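Local coordinates for salicylic acid-binding protein 2 (Nicotiana tabacum, PDB 1XKL) that hydrolyses methyl salicylate to salicylic acid and methanol, feeding the plant hormone signalling that activates systemic acquired resistance, at residues V8-A13 with G84-L89; W18-L23 with I76-S81; A30-T35 with S251-A256; L89-E92 with K97-A100; H238-M241 with K247-A250. One frame throughout, in Å; residues are numbered along the deposited sequence.

Contact 1. Residues V8-A13 with G84-L89. With STH (2-amino-4H-1,3-benzoxathiin-4-ol), chain E.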
# COMPACT_ATOMS: atom_id res chain seq x y z
N VAL A 8 -15.54 -36.30 13.25
CA VAL A 8 -15.66 -34.85 13.19
C VAL A 8 -14.34 -34.30 13.70
O VAL A 8 -14.03 -34.41 14.89
CB VAL A 8 -16.81 -34.36 14.06
CG1 VAL A 8 -16.82 -32.85 14.13
CG2 VAL A 8 -18.13 -34.88 13.49
N LEU A 9 -13.57 -33.72 12.79
CA LEU A 9 -12.25 -33.19 13.13
C LEU A 9 -12.31 -31.69 13.41
O LEU A 9 -12.75 -30.90 12.58
CB LEU A 9 -11.27 -33.50 11.99
CG LEU A 9 -11.25 -34.95 11.48
CD1 LEU A 9 -10.10 -35.11 10.47
CD2 LEU A 9 -11.05 -35.92 12.65
N VAL A 10 -11.83 -31.32 14.59
CA VAL A 10 -11.85 -29.93 15.03
C VAL A 10 -10.44 -29.42 15.24
O VAL A 10 -9.72 -29.86 16.15
CB VAL A 10 -12.64 -29.82 16.33
CG1 VAL A 10 -12.84 -28.36 16.70
CG2 VAL A 10 -13.96 -30.55 16.17
N HIS A 11 -10.06 -28.45 14.41
CA HIS A 11 -8.74 -27.84 14.44
C HIS A 11 -8.50 -26.96 15.66
O HIS A 11 -9.43 -26.65 16.42
CB HIS A 11 -8.55 -27.01 13.17
CG HIS A 11 -9.47 -25.84 13.08
ND1 HIS A 11 -9.26 -24.67 13.78
CD2 HIS A 11 -10.63 -25.66 12.40
CE1 HIS A 11 -10.25 -23.83 13.54
NE2 HIS A 11 -11.10 -24.41 12.71
N GLY A 12 -7.25 -26.56 15.83
CA GLY A 12 -6.86 -25.71 16.94
C GLY A 12 -6.85 -24.24 16.55
O GLY A 12 -7.29 -23.88 15.47
N ALA A 13 -6.31 -23.40 17.43
CA ALA A 13 -6.26 -21.97 17.19
C ALA A 13 -5.35 -21.56 16.04
O ALA A 13 -4.26 -22.10 15.86
CB ALA A 13 -5.83 -21.26 18.47
N GLY A 84 -9.96 -28.79 21.66
CA GLY A 84 -10.49 -29.54 22.77
C GLY A 84 -11.52 -28.73 23.54
O GLY A 84 -12.45 -29.29 24.13
N MSE A 85 -11.35 -27.41 23.55
CA MSE A 85 -12.31 -26.55 24.25
C MSE A 85 -13.61 -26.51 23.44
O MSE A 85 -14.70 -26.50 24.02
CB MSE A 85 -11.76 -25.13 24.43
CG MSE A 85 -10.49 -25.02 25.28
SE MSE A 85 -10.73 -25.67 27.11
CE MSE A 85 -12.11 -24.43 27.68
N ASN A 86 -13.49 -26.51 22.11
CA ASN A 86 -14.66 -26.49 21.24
C ASN A 86 -15.43 -27.79 21.43
O ASN A 86 -16.66 -27.81 21.43
CB ASN A 86 -14.25 -26.37 19.76
CG ASN A 86 -13.47 -25.11 19.48
OD1 ASN A 86 -12.26 -25.14 19.26
ND2 ASN A 86 -14.17 -23.98 19.50
N LEU A 87 -14.69 -28.88 21.57
CA LEU A 87 -15.30 -30.18 21.77
C LEU A 87 -16.20 -30.18 23.00
O LEU A 87 -17.26 -30.80 23.00
CB LEU A 87 -14.22 -31.24 21.96
CG LEU A 87 -14.04 -32.25 20.84
CD1 LEU A 87 -13.67 -31.55 19.55
CD2 LEU A 87 -12.98 -33.25 21.25
N GLY A 88 -15.77 -29.48 24.04
CA GLY A 88 -16.53 -29.43 25.27
C GLY A 88 -17.95 -28.92 25.12
O GLY A 88 -18.87 -29.43 25.77
N LEU A 89 -18.14 -27.91 24.28
CA LEU A 89 -19.48 -27.37 24.07
C LEU A 89 -20.35 -28.38 23.35
O LEU A 89 -21.54 -28.49 23.63
CB LEU A 89 -19.43 -26.07 23.26
CG LEU A 89 -19.08 -24.76 23.99
CD1 LEU A 89 -17.63 -24.79 24.45
CD2 LEU A 89 -19.31 -23.59 23.05
C8 STH E . -3.84 -23.27 20.91
O8 STH E . -4.77 -22.62 21.66
C1 STH E . -2.40 -23.32 21.32
C2 STH E . -1.42 -24.04 20.46
C3 STH E . -0.05 -24.09 20.86
C4 STH E . 0.38 -23.43 22.05
C5 STH E . -0.56 -22.73 22.88
C6 STH E . -1.92 -22.67 22.51
C7 STH E . -3.20 -24.96 19.07
O2 STH E . -1.82 -24.71 19.28
N7 STH E . -3.42 -25.04 17.71
S7 STH E . -4.25 -23.92 19.74
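Val10 meets helix 83-93 with both of its methyl groups, giving one to each of two successive helix residues. CG2 of Val10 comes within 3.5 Å of Leu87 CD1, the two side chains passing alongside in opposite directions. The other branch, CG1 of Val10, rests on the preceding helix residue, 3.9 Å from Asn86 CB. A chi1 of -172° sets CG1 beside the carbonyl carbon and CG2 beside the backbone N, so the methyls diverge to the two helix residues. Leu87 contributes a single branch, its CD1 lying also 3.8 Å from Val10 CB. In the alpha/beta hydrolase fold this is the packing of the helix that follows the nucleophile elbow against a strand of the central parallel sheet, and Asn86 also touches residues of the elbow itself. Beyond Val10 the strand gives way to a loop that His11 helps to hold. Its ND1 donates to Gly12 O at 2.7 Å, in the plane of the imidazole and nearly straight at 169°, while NE2 is hydrogen-bonded to the backbone N of Leu39, so that both nitrogens oppose rotation of the ring. The loop then reaches the bound benzoxathiin: Gly12 CA lies 3.6 Å from STH N7, and the backbone N of Ala13, a salicylate-binding residue, approaches STH S7 to 3.1 Å.

Contact 2. Residues W18-L23 with I76-S81. With STH (2-amino-4H-1,3-benzoxathiin-4-ol), chain E.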
# COMPACT_ATOMS: atom_id res chain seq x y z
N TRP A 18 -8.22 -27.34 6.88
CA TRP A 18 -7.10 -27.71 6.03
C TRP A 18 -6.01 -28.50 6.75
O TRP A 18 -5.33 -29.32 6.13
CB TRP A 18 -6.47 -26.46 5.43
CG TRP A 18 -5.96 -25.48 6.44
CD1 TRP A 18 -6.62 -24.39 6.94
CD2 TRP A 18 -4.65 -25.46 7.03
NE1 TRP A 18 -5.80 -23.69 7.79
CE2 TRP A 18 -4.58 -24.33 7.87
CE3 TRP A 18 -3.53 -26.29 6.92
CZ2 TRP A 18 -3.44 -24.00 8.60
CZ3 TRP A 18 -2.39 -25.97 7.65
CH2 TRP A 18 -2.35 -24.83 8.48
N SER A 19 -5.83 -28.26 8.05
CA SER A 19 -4.78 -28.95 8.79
C SER A 19 -4.93 -30.47 8.78
O SER A 19 -3.95 -31.20 8.94
CB SER A 19 -4.66 -28.42 10.23
OG SER A 19 -5.88 -28.49 10.96
N TRP A 20 -6.15 -30.95 8.57
CA TRP A 20 -6.42 -32.38 8.55
C TRP A 20 -6.30 -32.99 7.16
O TRP A 20 -6.72 -34.13 6.95
CB TRP A 20 -7.82 -32.65 9.08
CG TRP A 20 -8.10 -32.06 10.42
CD1 TRP A 20 -8.80 -30.91 10.70
CD2 TRP A 20 -7.71 -32.61 11.69
NE1 TRP A 20 -8.87 -30.72 12.06
CE2 TRP A 20 -8.21 -31.75 12.69
CE3 TRP A 20 -6.99 -33.75 12.07
CZ2 TRP A 20 -8.01 -31.99 14.05
CZ3 TRP A 20 -6.79 -34.00 13.43
CH2 TRP A 20 -7.30 -33.12 14.40
N TYR A 21 -5.73 -32.26 6.20
CA TYR A 21 -5.66 -32.79 4.84
C TYR A 21 -4.93 -34.13 4.65
O TYR A 21 -5.28 -34.90 3.76
CB TYR A 21 -5.10 -31.74 3.87
CG TYR A 21 -3.59 -31.62 3.83
CD1 TYR A 21 -2.87 -32.10 2.74
CD2 TYR A 21 -2.90 -31.02 4.87
CE1 TYR A 21 -1.48 -31.97 2.68
CE2 TYR A 21 -1.51 -30.88 4.82
CZ TYR A 21 -0.81 -31.36 3.72
OH TYR A 21 0.56 -31.20 3.68
N LYS A 22 -3.93 -34.40 5.48
CA LYS A 22 -3.20 -35.67 5.38
C LYS A 22 -3.94 -36.80 6.09
O LYS A 22 -3.87 -37.96 5.68
CB LYS A 22 -1.80 -35.54 5.98
CG LYS A 22 -0.82 -34.78 5.12
CD LYS A 22 0.48 -34.57 5.87
CE LYS A 22 1.59 -34.11 4.94
NZ LYS A 22 2.81 -33.73 5.71
N LEU A 23 -4.65 -36.46 7.17
CA LEU A 23 -5.39 -37.48 7.92
C LEU A 23 -6.70 -37.88 7.27
O LEU A 23 -7.03 -39.06 7.22
CB LEU A 23 -5.69 -36.99 9.35
CG LEU A 23 -6.39 -38.02 10.23
CD1 LEU A 23 -5.45 -39.21 10.43
CD2 LEU A 23 -6.77 -37.42 11.59
N ILE A 76 -17.61 -39.35 16.19
CA ILE A 76 -16.41 -39.42 17.00
C ILE A 76 -15.76 -38.05 16.84
O ILE A 76 -15.35 -37.67 15.74
CB ILE A 76 -15.44 -40.51 16.48
CG1 ILE A 76 -16.12 -41.87 16.55
CG2 ILE A 76 -14.16 -40.51 17.30
CD1 ILE A 76 -15.42 -42.95 15.77
N LEU A 77 -15.69 -37.31 17.94
CA LEU A 77 -15.10 -35.98 17.93
C LEU A 77 -13.60 -36.03 18.17
O LEU A 77 -13.13 -36.72 19.08
CB LEU A 77 -15.75 -35.09 19.00
CG LEU A 77 -17.15 -34.55 18.71
CD1 LEU A 77 -17.68 -33.80 19.92
CD2 LEU A 77 -17.07 -33.61 17.51
N VAL A 78 -12.86 -35.32 17.34
CA VAL A 78 -11.42 -35.28 17.50
C VAL A 78 -11.03 -33.80 17.54
O VAL A 78 -11.19 -33.08 16.55
CB VAL A 78 -10.70 -36.01 16.34
CG1 VAL A 78 -9.19 -36.00 16.56
CG2 VAL A 78 -11.21 -37.45 16.27
N GLY A 79 -10.56 -33.37 18.70
CA GLY A 79 -10.18 -31.99 18.89
C GLY A 79 -8.68 -31.83 19.07
O GLY A 79 -8.05 -32.52 19.87
N HIS A 80 -8.11 -30.92 18.31
CA HIS A 80 -6.69 -30.66 18.37
C HIS A 80 -6.40 -29.30 19.00
O HIS A 80 -7.09 -28.32 18.70
CB HIS A 80 -6.11 -30.72 16.95
CG HIS A 80 -4.69 -30.27 16.86
ND1 HIS A 80 -4.32 -29.11 16.21
CD2 HIS A 80 -3.54 -30.81 17.34
CE1 HIS A 80 -3.00 -28.96 16.30
NE2 HIS A 80 -2.51 -29.98 16.98
N SER A 81 -5.39 -29.26 19.87
CA SER A 81 -5.02 -28.12 20.48
C SER A 81 -6.22 -27.40 21.16
O SER A 81 -6.90 -28.02 21.97
CB SER A 81 -4.33 -27.23 19.45
OG SER A 81 -3.38 -26.23 19.65
C8 STH E . -3.84 -23.27 20.91
O8 STH E . -4.77 -22.62 21.66
C1 STH E . -2.40 -23.32 21.32
C2 STH E . -1.42 -24.04 20.46
C3 STH E . -0.05 -24.09 20.86
C4 STH E . 0.38 -23.43 22.05
C5 STH E . -0.56 -22.73 22.88
C6 STH E . -1.92 -22.67 22.51
C7 STH E . -3.20 -24.96 19.07
O2 STH E . -1.82 -24.71 19.28
N7 STH E . -3.42 -25.04 17.71
S7 STH E . -4.25 -23.92 19.74
O HOH W 1 -5.29 -27.84 13.93
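A water molecule joins Ser19 to His80 across this contact, 2.8 Å from His80 ND1 and donating to Ser19 OG at 3.1 Å. That hydroxyl is also bonded to Gly16 O, and it sits over one face of the Trp20 indole, offset toward the rim. The other nitrogen of the imidazole, His80 NE2, is bonded to the carbonyl O of His238, so the ring is held at both ends. Away from the water the contact turns apolar. The benzo end of Trp20 meets the strand obliquely, with CZ2 3.7 Å from His80 CB and CH2 4.1 Å from Val78 CG1. His80 CG is anti to the backbone N (chi1 171°), which leaves CB to the tryptophan and leads the imidazole on toward the active site. There Ser81, the nucleophile, sits on the elbow with a positive phi of 52°; its OG is hydrogen-bonded to His238 NE2 and covalently joined to STH C7 at 1.4 Å. Strand 75-80 runs between strands 6-10 and 98-104, Trp20 also packing on Leu9 of the former, while Leu23 reaches Cys249 and Leu252 of helix 245-258.

Contact 3. Residues A30-T35 with S251-A256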
# COMPACT_ATOMS: atom_id res chain seq x y z
N ALA A 30 -10.40 -45.98 5.11
CA ALA A 30 -10.84 -47.04 6.02
C ALA A 30 -12.35 -47.24 5.96
O ALA A 30 -12.91 -48.07 6.69
CB ALA A 30 -10.42 -46.70 7.46
N GLY A 31 -13.01 -46.49 5.08
CA GLY A 31 -14.44 -46.61 4.91
C GLY A 31 -15.25 -45.73 5.84
O GLY A 31 -16.46 -45.93 6.00
N HIS A 32 -14.60 -44.74 6.44
CA HIS A 32 -15.28 -43.85 7.37
C HIS A 32 -15.57 -42.50 6.74
O HIS A 32 -14.90 -42.09 5.79
CB HIS A 32 -14.43 -43.68 8.62
CG HIS A 32 -14.21 -44.95 9.39
ND1 HIS A 32 -15.22 -45.60 10.06
CD2 HIS A 32 -13.09 -45.68 9.59
CE1 HIS A 32 -14.74 -46.68 10.64
NE2 HIS A 32 -13.45 -46.76 10.37
N LYS A 33 -16.57 -41.81 7.28
CA LYS A 33 -16.96 -40.48 6.82
C LYS A 33 -16.18 -39.48 7.68
O LYS A 33 -16.00 -39.70 8.87
CB LYS A 33 -18.46 -40.28 7.01
CG LYS A 33 -18.97 -38.86 6.75
CD LYS A 33 -20.48 -38.80 6.98
CE LYS A 33 -21.03 -37.38 6.85
NZ LYS A 33 -20.79 -36.78 5.51
N VAL A 34 -15.71 -38.41 7.06
CA VAL A 34 -14.93 -37.40 7.76
C VAL A 34 -15.39 -35.98 7.47
O VAL A 34 -15.69 -35.64 6.33
CB VAL A 34 -13.43 -37.51 7.38
CG1 VAL A 34 -12.62 -36.40 8.04
CG2 VAL A 34 -12.90 -38.88 7.78
N THR A 35 -15.45 -35.16 8.52
CA THR A 35 -15.82 -33.76 8.35
C THR A 35 -14.73 -32.91 9.00
O THR A 35 -14.59 -32.91 10.22
CB THR A 35 -17.18 -33.42 9.02
OG1 THR A 35 -18.22 -34.20 8.43
CG2 THR A 35 -17.50 -31.95 8.84
N SER A 251 -4.53 -44.95 15.55
CA SER A 251 -5.03 -44.71 16.90
C SER A 251 -6.52 -44.38 16.86
O SER A 251 -7.29 -44.89 17.67
CB SER A 251 -4.25 -43.57 17.56
OG SER A 251 -2.87 -43.87 17.63
N LEU A 252 -6.93 -43.53 15.92
CA LEU A 252 -8.34 -43.17 15.81
C LEU A 252 -9.20 -44.36 15.40
O LEU A 252 -10.31 -44.53 15.91
CB LEU A 252 -8.53 -42.03 14.81
CG LEU A 252 -7.96 -40.68 15.26
CD1 LEU A 252 -8.22 -39.61 14.19
CD2 LEU A 252 -8.61 -40.28 16.59
N LEU A 253 -8.71 -45.18 14.48
CA LEU A 253 -9.49 -46.34 14.05
C LEU A 253 -9.65 -47.30 15.22
O LEU A 253 -10.68 -47.96 15.36
CB LEU A 253 -8.81 -47.04 12.87
CG LEU A 253 -8.67 -46.20 11.59
CD1 LEU A 253 -8.06 -47.05 10.50
CD2 LEU A 253 -10.04 -45.67 11.15
N GLU A 254 -8.63 -47.36 16.07
CA GLU A 254 -8.68 -48.23 17.24
C GLU A 254 -9.74 -47.77 18.22
O GLU A 254 -10.53 -48.57 18.71
CB GLU A 254 -7.32 -48.25 17.93
CG GLU A 254 -7.25 -49.15 19.14
CD GLU A 254 -5.85 -49.22 19.69
OE1 GLU A 254 -5.59 -48.60 20.75
OE2 GLU A 254 -4.99 -49.88 19.06
N ILE A 255 -9.76 -46.48 18.53
CA ILE A 255 -10.75 -46.01 19.47
C ILE A 255 -12.14 -46.12 18.84
O ILE A 255 -13.12 -46.40 19.52
CB ILE A 255 -10.46 -44.54 19.93
CG1 ILE A 255 -10.99 -43.55 18.92
CG2 ILE A 255 -8.97 -44.33 20.15
CD1 ILE A 255 -12.19 -42.82 19.42
N ALA A 256 -12.21 -45.92 17.53
CA ALA A 256 -13.49 -46.01 16.83
C ALA A 256 -14.05 -47.43 16.89
O ALA A 256 -15.25 -47.65 16.69
CB ALA A 256 -13.32 -45.58 15.38
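Leu253 and His32 adopt the same first torsion, -62°, which in each sets CG beside the backbone N and anti to the carbonyl carbon. For Leu253 this swings the isobutyl group off the flank of its helix and across to the histidine; chi2 of -177° extends CD1, and the other branch, CD2, turns to the imidazole. The setting is the edge of the alpha/beta hydrolase sheet, where helix 23-29 closes in a Schellman motif and the chain enters strand 33-36, an edge strand of the parallel sheet within the chain. Gly31 provides the positive phi of that motif, 88°, and the turn puts Ala30 and His32 on the same leucine. Ala30 CB touches both branches of it, 3.8 Å from Leu253 CD2 and 3.9 Å from Leu253 CD1. The imidazole crosses the leucine obliquely, and its ring position is set from beyond the contact: ND1 is hydrogen-bonded to the backbone N of Lys5, and the ring meets Phe7 edge-to-face. Leu253 packs in addition on Leu27, so that a single side chain of helix 245-258 bears on the end of one helix and the turn leading into a strand. The contact's centre lies about 17 Å from that of the chain. Leu253 and His257, one turn further along, bind salicylate at this surface, away from the catalytic serine, their side chains about 6 Å apart. Closest of all the approaches is Leu253 CD2 to His32 CD2, at 3.4 Å, with His32 NE2 3.7 Å from the same methyl.

Contact 4. Residues L89-E92 with K97-A100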
# COMPACT_ATOMS: atom_id res chain seq x y z
N LEU A 89 -18.14 -27.91 24.28
CA LEU A 89 -19.48 -27.37 24.07
C LEU A 89 -20.35 -28.38 23.35
O LEU A 89 -21.54 -28.49 23.63
CB LEU A 89 -19.43 -26.07 23.26
CG LEU A 89 -19.08 -24.76 23.99
CD1 LEU A 89 -17.63 -24.79 24.45
CD2 LEU A 89 -19.31 -23.59 23.05
N ALA A 90 -19.76 -29.14 22.43
CA ALA A 90 -20.52 -30.14 21.69
C ALA A 90 -20.93 -31.28 22.62
O ALA A 90 -22.06 -31.77 22.54
CB ALA A 90 -19.70 -30.67 20.52
N MSE A 91 -20.01 -31.69 23.48
CA MSE A 91 -20.25 -32.77 24.44
C MSE A 91 -21.30 -32.31 25.46
O MSE A 91 -22.09 -33.11 25.95
CB MSE A 91 -18.95 -33.12 25.17
CG MSE A 91 -17.86 -33.63 24.26
SE MSE A 91 -16.04 -33.32 24.86
CE MSE A 91 -15.95 -34.60 26.33
N GLU A 92 -21.30 -31.02 25.77
CA GLU A 92 -22.26 -30.50 26.74
C GLU A 92 -23.67 -30.47 26.16
O GLU A 92 -24.63 -30.81 26.84
CB GLU A 92 -21.86 -29.10 27.20
CG GLU A 92 -22.76 -28.48 28.27
CD GLU A 92 -22.75 -29.27 29.58
OE1 GLU A 92 -21.73 -29.91 29.88
OE2 GLU A 92 -23.77 -29.24 30.30
N LYS A 97 -24.83 -38.07 21.26
CA LYS A 97 -24.53 -38.27 19.85
C LYS A 97 -23.04 -38.43 19.61
O LYS A 97 -22.55 -38.28 18.50
CB LYS A 97 -25.11 -37.12 19.03
CG LYS A 97 -26.64 -37.11 19.07
CD LYS A 97 -27.28 -36.27 17.98
CE LYS A 97 -27.14 -34.78 18.25
NZ LYS A 97 -27.93 -33.97 17.27
N ILE A 98 -22.32 -38.76 20.68
CA ILE A 98 -20.87 -38.91 20.59
C ILE A 98 -20.36 -40.22 21.20
O ILE A 98 -20.53 -40.46 22.39
CB ILE A 98 -20.20 -37.73 21.31
CG1 ILE A 98 -20.76 -36.42 20.75
CG2 ILE A 98 -18.70 -37.81 21.15
CD1 ILE A 98 -20.45 -35.20 21.58
N TYR A 99 -19.74 -41.06 20.38
CA TYR A 99 -19.21 -42.33 20.87
C TYR A 99 -18.08 -42.05 21.86
O TYR A 99 -17.96 -42.69 22.90
CB TYR A 99 -18.66 -43.18 19.72
CG TYR A 99 -19.72 -43.73 18.78
CD1 TYR A 99 -19.76 -43.34 17.44
CD2 TYR A 99 -20.67 -44.64 19.23
CE1 TYR A 99 -20.72 -43.86 16.56
CE2 TYR A 99 -21.63 -45.17 18.37
CZ TYR A 99 -21.65 -44.78 17.04
OH TYR A 99 -22.61 -45.30 16.19
N ALA A 100 -17.25 -41.07 21.51
CA ALA A 100 -16.13 -40.71 22.35
C ALA A 100 -15.54 -39.41 21.86
O ALA A 100 -15.71 -39.03 20.70
CB ALA A 100 -15.07 -41.80 22.31
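Ala90 offers Ile98 its carbonyl more than its methyl: Ala90 O is 3.9 Å from Ile98 CD1, whereas the alanine side chain packs on Leu77 of the preceding strand. One residue on, Met91, modelled as selenomethionine, receives the same delta methyl against its backbone, with Met91 CA 3.8 Å from Ile98 CD1. Its side chain adds a second touch through CG, 4.0 Å from that methyl, before crossing the isoleucine at about a right angle. A bend at chi3 (72°) turns the end of the methionine, and the side chain also touches Ala101 and Phe103 of strand 98-104 and Phe197 and Val200 of nearby loops. Glu92 points away, and its OE1 accepts from the backbone N atoms of Thr193 and Phe197, fastening the outer side of the helix to another part of the chain. Ile98 makes the contact with a single methyl, CD1. Its CG1 lies beside the backbone N, chi1 -53°, and an extended chi2 of 166° drives CD1 outward to the helix, while the side chain also touches Leu77 and Met66. The backbones keep 7.3 Å between Met91 CA and Ile98 CA, a spacing filled by one isoleucine branch. Helix 83-93 thus lies on the sheet beside the strand it leads into, within the beta-alpha-beta crossover of parallel alpha/beta proteins, here the unit of the alpha/beta hydrolase fold that carries the nucleophile.

Contact 5. Residues H238-M241 with K247-A250. With STH (2-amino-4H-1,3-benzoxathiin-4-ol), chain E.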
# COMPACT_ATOMS: atom_id res chain seq x y z
N HIS A 238 3.67 -31.00 17.99
CA HIS A 238 2.30 -30.53 18.18
C HIS A 238 1.36 -30.86 17.02
O HIS A 238 0.16 -31.05 17.22
CB HIS A 238 2.28 -29.03 18.42
CG HIS A 238 0.95 -28.51 18.86
ND1 HIS A 238 0.35 -28.91 20.04
CD2 HIS A 238 0.06 -27.67 18.27
CE1 HIS A 238 -0.83 -28.35 20.15
NE2 HIS A 238 -1.03 -27.59 19.08
N MSE A 239 1.90 -30.92 15.81
CA MSE A 239 1.08 -31.19 14.62
C MSE A 239 1.14 -32.65 14.19
O MSE A 239 1.57 -32.97 13.07
CB MSE A 239 1.54 -30.29 13.47
CG MSE A 239 0.58 -29.16 13.11
SE MSE A 239 0.15 -28.00 14.60
CE MSE A 239 1.91 -27.72 15.25
N ALA A 240 0.68 -33.54 15.07
CA ALA A 240 0.70 -34.96 14.79
C ALA A 240 0.03 -35.36 13.48
O ALA A 240 0.48 -36.30 12.82
CB ALA A 240 0.07 -35.72 15.96
N MSE A 241 -1.04 -34.67 13.09
CA MSE A 241 -1.75 -35.02 11.85
C MSE A 241 -0.94 -34.70 10.60
O MSE A 241 -1.32 -35.08 9.49
CB MSE A 241 -3.12 -34.33 11.77
CG MSE A 241 -3.07 -32.85 11.47
SE MSE A 241 -2.60 -31.79 13.03
CE MSE A 241 -4.38 -31.40 13.65
N LYS A 247 0.16 -42.88 12.00
CA LYS A 247 0.10 -43.35 13.39
C LYS A 247 -1.18 -42.84 14.05
O LYS A 247 -1.86 -43.57 14.77
CB LYS A 247 1.32 -42.88 14.18
CG LYS A 247 2.57 -43.68 13.91
CD LYS A 247 3.74 -43.16 14.71
CE LYS A 247 5.02 -43.90 14.35
NZ LYS A 247 6.21 -43.34 15.04
N LEU A 248 -1.52 -41.58 13.78
CA LEU A 248 -2.72 -40.97 14.33
C LEU A 248 -3.96 -41.68 13.81
O LEU A 248 -4.91 -41.93 14.55
CB LEU A 248 -2.79 -39.48 13.95
CG LEU A 248 -3.46 -38.50 14.92
CD1 LEU A 248 -3.74 -37.19 14.18
CD2 LEU A 248 -4.74 -39.07 15.50
N CYS A 249 -3.96 -41.99 12.51
CA CYS A 249 -5.11 -42.67 11.92
C CYS A 249 -5.33 -44.03 12.58
O CYS A 249 -6.46 -44.40 12.91
CB CYS A 249 -4.91 -42.86 10.41
SG CYS A 249 -6.23 -43.79 9.57
N ALA A 250 -4.25 -44.78 12.78
CA ALA A 250 -4.38 -46.10 13.40
C ALA A 250 -4.96 -45.96 14.81
O ALA A 250 -5.82 -46.75 15.21
CB ALA A 250 -3.02 -46.79 13.45
C8 STH E . -3.84 -23.27 20.91
O8 STH E . -4.77 -22.62 21.66
C1 STH E . -2.40 -23.32 21.32
C2 STH E . -1.42 -24.04 20.46
C3 STH E . -0.05 -24.09 20.86
C4 STH E . 0.38 -23.43 22.05
C5 STH E . -0.56 -22.73 22.88
C6 STH E . -1.92 -22.67 22.51
C7 STH E . -3.20 -24.96 19.07
O2 STH E . -1.82 -24.71 19.28
N7 STH E . -3.42 -25.04 17.71
S7 STH E . -4.25 -23.92 19.74
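Leu248 makes the apolar part of this contact with one methyl, CD1, laid against the start of helix 240-243. That methyl is 3.8 Å from both Met241 CA and Met241 CB, and it lies 4.2 Å from the carbonyl carbon of Ala240. Ala240 CB is a looser neighbour at 4.5 Å from the same Leu248 CD1. Met241, a selenomethionine in the crystal, takes part through its root alone: CG stands between the backbone N and the carbonyl carbon (chi1 73°), and the folded chain beyond it turns from Leu248 to pack on His80 and Trp20. Leu248 in turn also touches Leu23, so the apolar layer continues to helix 23-29.

The polar interactions gather around His238 of the charge relay. Its ND1 is hydrogen-bonded to Asp210 OD2, the acid of the catalytic triad. CG is anti to the backbone N (chi1 -170°), which carries the imidazole into the pocket, NE2 coming 3.0 Å from STH O2. STH C3 lies over one face of the ring and STH N7 in plane at its edge.

Met239, the next residue, is at the N-cap position of helix 240-243. The leucine contact is nondirectional, with a buried methyl fitting the backbone, whereas the catalytic imidazole takes part in the directed bonds of the triad; its orientation probably owes much to those bonds, and the packing joins the short helix to helix 245-258.

Contacts 1, 2, 4 and 5 are buried, while contact 3 lies at the surface. Contacts 1 and 4 pack methyls of strand residues on helix 83-93 and share Leu89; contact 3 instead packs a leucine on an alanine and an imidazole in a turn. Contacts 3 and 5 use adjoining parts of helix 245-258. Strand 75-80 in contact 2 hydrogen-bonds to the strands of contacts 1 and 4, tying these together. Polar chemistry concentrates near the ligand, which contacts 1, 2 and 5 reach: the nucleophile of contact 2 and the histidine of contact 5 belong to one catalytic triad. Contact 4 lies away from the active site and the salicylate-binding residues.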